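Local coordinates for protein cysteine protease-like virA (Shigella flexneri, PDB 3EB8) that promotes bacterial entry into epithelial cells and the spread that follows as a secreted virulence effector, although the tubulin protease activity ascribed to it is disputed, at residues Glu114-Cys119 with Ala352-Asp357; Ile95-Ser100 with Pro110-Thr115; Ser305-His310 with Ile318-Thr323. All blocks are in the same frame, centred on the assembly; numbering follows the deposited sequence.

Contact 1. Residues Glu114-Cys119 with Ala352-Asp357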
# COMPACT_ATOMS: atom_id res chain seq x y z
N GLU A 114 -7.29 -1.45 10.85
CA GLU A 114 -6.11 -2.24 11.22
C GLU A 114 -5.92 -3.46 10.31
O GLU A 114 -4.83 -3.69 9.78
CB GLU A 114 -6.21 -2.68 12.68
CG GLU A 114 -5.14 -3.64 13.11
CD GLU A 114 -3.81 -2.96 13.31
OE1 GLU A 114 -3.75 -1.71 13.17
OE2 GLU A 114 -2.82 -3.67 13.59
N THR A 115 -6.99 -4.23 10.13
CA THR A 115 -6.98 -5.37 9.24
C THR A 115 -6.60 -4.97 7.83
O THR A 115 -5.79 -5.64 7.20
CB THR A 115 -8.36 -6.04 9.19
OG1 THR A 115 -8.72 -6.46 10.51
CG2 THR A 115 -8.34 -7.24 8.22
N ALA A 116 -7.17 -3.88 7.32
CA ALA A 116 -6.84 -3.41 5.98
C ALA A 116 -5.37 -3.04 5.87
O ALA A 116 -4.71 -3.35 4.87
CB ALA A 116 -7.71 -2.24 5.58
N ILE A 117 -4.85 -2.36 6.89
CA ILE A 117 -3.46 -1.96 6.89
C ILE A 117 -2.54 -3.18 6.72
O ILE A 117 -1.56 -3.14 5.97
CB ILE A 117 -3.09 -1.16 8.17
CG1 ILE A 117 -3.68 0.25 8.11
CG2 ILE A 117 -1.59 -1.09 8.36
CD1 ILE A 117 -3.40 1.08 9.38
N ASN A 118 -2.88 -4.28 7.37
CA ASN A 118 -2.00 -5.44 7.39
C ASN A 118 -2.36 -6.64 6.48
O ASN A 118 -1.74 -7.69 6.58
CB ASN A 118 -1.80 -5.90 8.83
CG ASN A 118 -1.11 -4.84 9.68
OD1 ASN A 118 -1.64 -4.40 10.70
ND2 ASN A 118 0.07 -4.40 9.24
N CYS A 119 -3.35 -6.49 5.61
CA CYS A 119 -3.76 -7.65 4.81
C CYS A 119 -3.06 -7.72 3.45
O CYS A 119 -2.68 -6.69 2.89
CB CYS A 119 -5.29 -7.72 4.65
SG CYS A 119 -6.00 -6.63 3.42
N ALA A 352 -7.84 -5.50 -2.24
CA ALA A 352 -8.51 -6.36 -1.30
C ALA A 352 -9.73 -5.66 -0.73
O ALA A 352 -9.78 -4.43 -0.63
CB ALA A 352 -7.55 -6.81 -0.16
N ILE A 353 -10.72 -6.45 -0.35
CA ILE A 353 -11.84 -5.96 0.41
C ILE A 353 -11.72 -6.43 1.86
O ILE A 353 -11.44 -7.60 2.13
CB ILE A 353 -13.19 -6.37 -0.21
CG1 ILE A 353 -13.42 -5.60 -1.51
CG2 ILE A 353 -14.34 -6.05 0.72
CD1 ILE A 353 -14.65 -6.04 -2.27
N ILE A 354 -11.91 -5.49 2.78
CA ILE A 354 -11.89 -5.76 4.20
C ILE A 354 -13.28 -5.45 4.75
O ILE A 354 -13.79 -4.34 4.60
CB ILE A 354 -10.81 -4.93 4.93
CG1 ILE A 354 -9.41 -5.34 4.45
CG2 ILE A 354 -10.93 -5.09 6.42
CD1 ILE A 354 -8.98 -4.72 3.13
N SER A 355 -13.92 -6.46 5.33
CA SER A 355 -15.29 -6.34 5.81
C SER A 355 -15.39 -6.46 7.33
O SER A 355 -14.67 -7.27 7.94
CB SER A 355 -16.16 -7.43 5.17
OG SER A 355 -17.47 -7.41 5.70
N PRO A 356 -16.28 -5.64 7.94
CA PRO A 356 -16.64 -5.87 9.34
C PRO A 356 -17.27 -7.25 9.39
O PRO A 356 -17.82 -7.69 8.37
CB PRO A 356 -17.72 -4.82 9.61
CG PRO A 356 -17.68 -3.87 8.48
CD PRO A 356 -17.11 -4.60 7.31
N ASP A 357 -17.19 -7.93 10.52
CA ASP A 357 -17.87 -9.22 10.63
C ASP A 357 -19.35 -8.99 10.87
O ASP A 357 -19.75 -7.83 10.90
CB ASP A 357 -17.28 -10.08 11.74
CG ASP A 357 -17.60 -11.54 11.54
OD1 ASP A 357 -18.61 -11.82 10.88
OD2 ASP A 357 -16.84 -12.40 12.02
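The C-terminal part of helix 110-118 lies on strand 348-356 of the mixed sheet, and Ile354 is the strand residue on which Thr115, Ala116 and Cys119 all converge. Each branch of Ile354 has its own partner. The CG1 branch comes up against the helix backbone, 3.6 Å from Ala116 CA, and CD1 at its end meets Ala116 CB at 3.7 Å. An alanine suits this place because its short methyl lets the strand side chain press against the helix itself, with CA to CA only 5.8 Å between Ala116 and Ile354. The other branch, CG2, stands anti to the backbone N (chi1 of Ile354 is -65°) and lies alongside Thr115, the two side chains running in opposite directions, with the methyl CG2 of Thr115 3.8 Å from it. Further along the helix segment, Cys119 points its SG at the strand and reaches Ile354 CD1 at 3.6 Å and Ala352 CB at 3.9 Å, a compact, weakly polar atom among buried carbons. No hydrogen bond crosses; Lys320 of the neighbouring strand binds the carbonyls of Ala116 and Cys119. Alternate strand residues, Ala352 and Ile354, face the helix here, the usual pattern of a helix layered on one face of a mixed beta sheet.

Contact 2. Residues Ile95-Ser100 with Pro110-Thr115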
# COMPACT_ATOMS: atom_id res chain seq x y z
N ILE A 95 -11.45 -10.06 3.39
CA ILE A 95 -10.90 -10.44 4.67
C ILE A 95 -11.81 -9.91 5.76
O ILE A 95 -12.14 -8.73 5.78
CB ILE A 95 -9.49 -9.84 4.89
CG1 ILE A 95 -8.57 -10.15 3.70
CG2 ILE A 95 -8.88 -10.32 6.21
CD1 ILE A 95 -8.52 -11.61 3.34
N THR A 96 -12.25 -10.79 6.65
CA THR A 96 -13.08 -10.36 7.76
C THR A 96 -12.28 -9.81 8.94
O THR A 96 -11.34 -10.43 9.42
CB THR A 96 -13.96 -11.48 8.22
OG1 THR A 96 -14.78 -11.92 7.13
CG2 THR A 96 -14.86 -10.98 9.34
N ALA A 97 -12.66 -8.62 9.38
CA ALA A 97 -12.05 -7.99 10.55
C ALA A 97 -12.82 -8.41 11.79
O ALA A 97 -14.00 -8.72 11.72
CB ALA A 97 -12.04 -6.50 10.41
N PRO A 98 -12.13 -8.42 12.94
CA PRO A 98 -12.69 -8.86 14.23
C PRO A 98 -13.61 -7.83 14.89
O PRO A 98 -13.30 -7.39 16.00
CB PRO A 98 -11.44 -9.05 15.11
CG PRO A 98 -10.24 -8.84 14.20
CD PRO A 98 -10.71 -8.04 13.05
N VAL A 99 -14.69 -7.44 14.22
CA VAL A 99 -15.72 -6.60 14.82
C VAL A 99 -16.98 -6.89 14.08
O VAL A 99 -16.94 -7.31 12.94
CB VAL A 99 -15.53 -5.08 14.58
CG1 VAL A 99 -14.86 -4.42 15.75
CG2 VAL A 99 -14.81 -4.80 13.25
N SER A 100 -18.10 -6.63 14.73
CA SER A 100 -19.37 -6.75 14.06
C SER A 100 -19.70 -5.38 13.52
O SER A 100 -19.53 -4.37 14.20
CB SER A 100 -20.45 -7.28 15.00
OG SER A 100 -20.24 -6.81 16.31
N PRO A 110 -12.03 0.78 13.90
CA PRO A 110 -10.58 0.64 14.03
C PRO A 110 -10.05 -0.74 13.60
O PRO A 110 -9.00 -0.82 12.98
CB PRO A 110 -10.33 0.85 15.52
CG PRO A 110 -11.50 1.64 16.00
CD PRO A 110 -12.67 1.21 15.15
N GLU A 111 -10.77 -1.81 13.94
CA GLU A 111 -10.32 -3.14 13.57
C GLU A 111 -10.30 -3.32 12.05
O GLU A 111 -9.41 -3.98 11.51
CB GLU A 111 -11.18 -4.23 14.21
CG GLU A 111 -11.17 -4.24 15.73
CD GLU A 111 -12.13 -3.21 16.33
OE1 GLU A 111 -12.66 -2.36 15.58
OE2 GLU A 111 -12.35 -3.26 17.56
N VAL A 112 -11.28 -2.75 11.36
CA VAL A 112 -11.31 -2.83 9.90
C VAL A 112 -10.10 -2.09 9.32
O VAL A 112 -9.38 -2.61 8.46
CB VAL A 112 -12.65 -2.28 9.35
CG1 VAL A 112 -12.51 -1.86 7.89
CG2 VAL A 112 -13.74 -3.32 9.50
N ILE A 113 -9.85 -0.89 9.81
CA ILE A 113 -8.68 -0.11 9.41
C ILE A 113 -7.41 -0.90 9.65
O ILE A 113 -6.56 -1.01 8.77
CB ILE A 113 -8.61 1.23 10.18
CG1 ILE A 113 -9.62 2.22 9.60
CG2 ILE A 113 -7.21 1.82 10.13
CD1 ILE A 113 -10.12 3.23 10.62
N GLU A 114 -7.29 -1.45 10.85
CA GLU A 114 -6.11 -2.24 11.22
C GLU A 114 -5.92 -3.46 10.31
O GLU A 114 -4.83 -3.69 9.78
CB GLU A 114 -6.21 -2.68 12.68
CG GLU A 114 -5.14 -3.64 13.11
CD GLU A 114 -3.81 -2.96 13.31
OE1 GLU A 114 -3.75 -1.71 13.17
OE2 GLU A 114 -2.82 -3.67 13.59
N THR A 115 -6.99 -4.23 10.13
CA THR A 115 -6.98 -5.37 9.24
C THR A 115 -6.60 -4.97 7.83
O THR A 115 -5.79 -5.64 7.20
CB THR A 115 -8.36 -6.04 9.19
OG1 THR A 115 -8.72 -6.46 10.51
CG2 THR A 115 -8.34 -7.24 8.22
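Ala97 CB points at helix 110-118 and sits 3.3 Å from Thr115 OG1 and 3.7 Å from Val112 CG2. Its small size brings strand and helix close, with axes 8.1 Å apart running at 142° to one another. Two residues earlier in the strand, Ile95 turns its CG2 methyl onto Thr115 CG2 at 3.7 Å, while its longer branch leads away from the helix. Thr115 thus divides its labour. With chi1 at -59°, its methyl is anti to the backbone N and faces Ile95, while OG1 lies beside that N and bends back to donate to Glu111 O at 2.8 Å. That carbonyl also accepts from Thr115 N, the two donors arriving from opposite faces of its plane. The inverse gamma turn centred on Pro98 bends the chain, and the proline closes over the hydroxyl with its CD and crosses Glu111 at CB. In Glu111 the bend at chi2 (81°) carries the carboxylate towards Val99; the modelled approach to Val99 CG1 is improbably short and Val99 lies off its preferred rotamers, so their exact arrangement is doubtful. The chemistry is van der Waals contact, largely between carbons, with no hydrogen bond between the segments: the hydroxyl's hydrogen is spent on Glu111 O of its own helix, and Ala97 CB and Pro98 CD pack against it.

Contact 3. Residues Ser305-His310 with Ile318-Thr323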
# COMPACT_ATOMS: atom_id res chain seq x y z
N SER A 305 -0.75 2.62 -0.44
CA SER A 305 -2.09 2.06 -0.39
C SER A 305 -3.12 3.12 -0.10
O SER A 305 -2.98 3.91 0.83
CB SER A 305 -2.16 0.98 0.67
OG SER A 305 -1.26 -0.06 0.32
N ILE A 306 -4.17 3.14 -0.91
CA ILE A 306 -5.28 4.00 -0.61
C ILE A 306 -6.38 3.14 0.04
O ILE A 306 -6.46 1.94 -0.21
CB ILE A 306 -5.75 4.77 -1.86
CG1 ILE A 306 -6.59 5.99 -1.46
CG2 ILE A 306 -6.53 3.86 -2.81
CD1 ILE A 306 -6.82 6.98 -2.60
N LEU A 307 -7.20 3.72 0.91
CA LEU A 307 -8.17 2.94 1.68
C LEU A 307 -9.60 3.46 1.57
O LEU A 307 -10.20 3.82 2.59
CB LEU A 307 -7.79 2.90 3.18
CG LEU A 307 -6.40 2.42 3.65
CD1 LEU A 307 -6.22 2.66 5.16
CD2 LEU A 307 -6.16 0.97 3.33
N PRO A 308 -10.14 3.52 0.34
CA PRO A 308 -11.51 4.03 0.22
C PRO A 308 -12.47 3.15 1.00
O PRO A 308 -12.26 1.95 1.09
CB PRO A 308 -11.81 3.87 -1.29
CG PRO A 308 -10.81 2.85 -1.75
CD PRO A 308 -9.58 3.18 -0.97
N SER A 309 -13.52 3.74 1.55
CA SER A 309 -14.52 2.96 2.27
C SER A 309 -15.33 2.11 1.28
O SER A 309 -15.52 2.51 0.13
CB SER A 309 -15.45 3.89 3.04
OG SER A 309 -16.27 4.57 2.13
N HIS A 310 -15.82 0.96 1.74
CA HIS A 310 -16.58 0.04 0.91
C HIS A 310 -17.70 -0.60 1.73
O HIS A 310 -17.43 -1.33 2.68
CB HIS A 310 -15.66 -1.07 0.37
CG HIS A 310 -16.31 -1.91 -0.68
ND1 HIS A 310 -16.77 -3.19 -0.45
CD2 HIS A 310 -16.59 -1.65 -1.98
CE1 HIS A 310 -17.30 -3.68 -1.55
NE2 HIS A 310 -17.20 -2.76 -2.50
N ILE A 318 -13.60 -1.59 3.87
CA ILE A 318 -12.59 -0.85 3.12
C ILE A 318 -12.17 -1.62 1.87
O ILE A 318 -12.08 -2.84 1.89
CB ILE A 318 -11.33 -0.58 3.97
CG1 ILE A 318 -11.57 0.53 4.99
CG2 ILE A 318 -10.15 -0.22 3.09
CD1 ILE A 318 -10.56 0.55 6.14
N ASN A 319 -11.94 -0.90 0.78
CA ASN A 319 -11.31 -1.48 -0.39
C ASN A 319 -9.87 -1.02 -0.44
O ASN A 319 -9.58 0.12 -0.82
CB ASN A 319 -12.07 -1.06 -1.65
CG ASN A 319 -11.38 -1.51 -2.94
OD1 ASN A 319 -10.61 -2.48 -2.96
ND2 ASN A 319 -11.67 -0.81 -4.04
N LYS A 320 -8.96 -1.89 -0.01
CA LYS A 320 -7.55 -1.58 -0.08
C LYS A 320 -7.05 -1.67 -1.53
O LYS A 320 -7.12 -2.71 -2.17
CB LYS A 320 -6.74 -2.50 0.81
CG LYS A 320 -5.26 -2.20 0.86
CD LYS A 320 -4.61 -3.20 1.76
CE LYS A 320 -3.13 -3.03 1.86
NZ LYS A 320 -2.63 -3.87 3.01
N ILE A 321 -6.55 -0.55 -2.04
CA ILE A 321 -5.94 -0.54 -3.35
C ILE A 321 -4.51 -0.16 -3.12
O ILE A 321 -4.23 0.95 -2.67
CB ILE A 321 -6.59 0.50 -4.27
CG1 ILE A 321 -8.09 0.24 -4.40
CG2 ILE A 321 -5.94 0.52 -5.62
CD1 ILE A 321 -8.78 1.23 -5.28
N GLU A 322 -3.59 -1.07 -3.40
CA GLU A 322 -2.18 -0.80 -3.20
C GLU A 322 -1.42 -0.72 -4.52
O GLU A 322 -1.61 -1.56 -5.41
CB GLU A 322 -1.57 -1.89 -2.32
CG GLU A 322 -0.06 -1.92 -2.29
CD GLU A 322 0.45 -2.98 -1.35
OE1 GLU A 322 -0.37 -3.78 -0.86
OE2 GLU A 322 1.66 -3.03 -1.07
N THR A 323 -0.56 0.29 -4.64
CA THR A 323 0.36 0.39 -5.75
C THR A 323 1.78 0.40 -5.24
O THR A 323 2.11 1.17 -4.33
CB THR A 323 0.15 1.66 -6.54
OG1 THR A 323 -1.25 1.87 -6.74
CG2 THR A 323 0.89 1.58 -7.89
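Ser305 and Ile306 pair closely with Glu322 and Ile321, and this is the dense end of the contact. Ile306 N donates to Ile321 O at 2.8 Å and Ile321 N returns a nearly straight bond to Ile306 O (171° at the hydrogen), the two bonds of a hydrogen-bonded antiparallel pair. On one face Ile306 and Ile321 run alongside each other, Ile306 CG2 3.7 Å from Ile321 CB, branched residues well suited to a strand. On the other, small Ser305 sets OG 3.2 Å from Glu322 CB, beside an extended glutamate whose carboxylate binds Ser303. These strands, 300-312 and 315-327, form a beta hairpin within the mixed sheet, and helix 245-265 packs on His310, Asn319 and Ile321. Toward the turn the ladder thins. Pro308 has no N-H to give, and its ring carbon CD stands 3.1 Å from Asn319 O instead; Asn319 N still donates to Pro308 O at 2.9 Å. Leu307 CB keeps a looser apolar touch with Ile318 CG2 (3.9 Å), and Leu307 CD2 runs alongside Lys320 CG. Beyond, at the partly exposed Ser309, this residue and Ile318 point their side chains different ways: Ile318 turns to helix 110-118, while Ser309 OG bonds to the carbonyls of Ile272 and Asn273.

From the N terminus, contact 2 comes first: strand 94-97 leads through a loop of about a dozen residues into helix 110-118, which folds back beside it. The same helix, sharing Glu114 and Thr115, opens contact 1, which is closed by the C-terminal strand 348-356 and so spans most of the chain. Within that long span, and after contact 2 has closed, contact 3 forms a hairpin of two long strands, 300-312 and 315-327, joined by a tight turn. None of the three cross. All meet in one mixed sheet: strand 348-356 runs between strand 94-97, parallel to it, and strand 315-327, antiparallel. Val112 and Ile113 pack on Ile318, so the helix bridges contacts 2 and 3 directly.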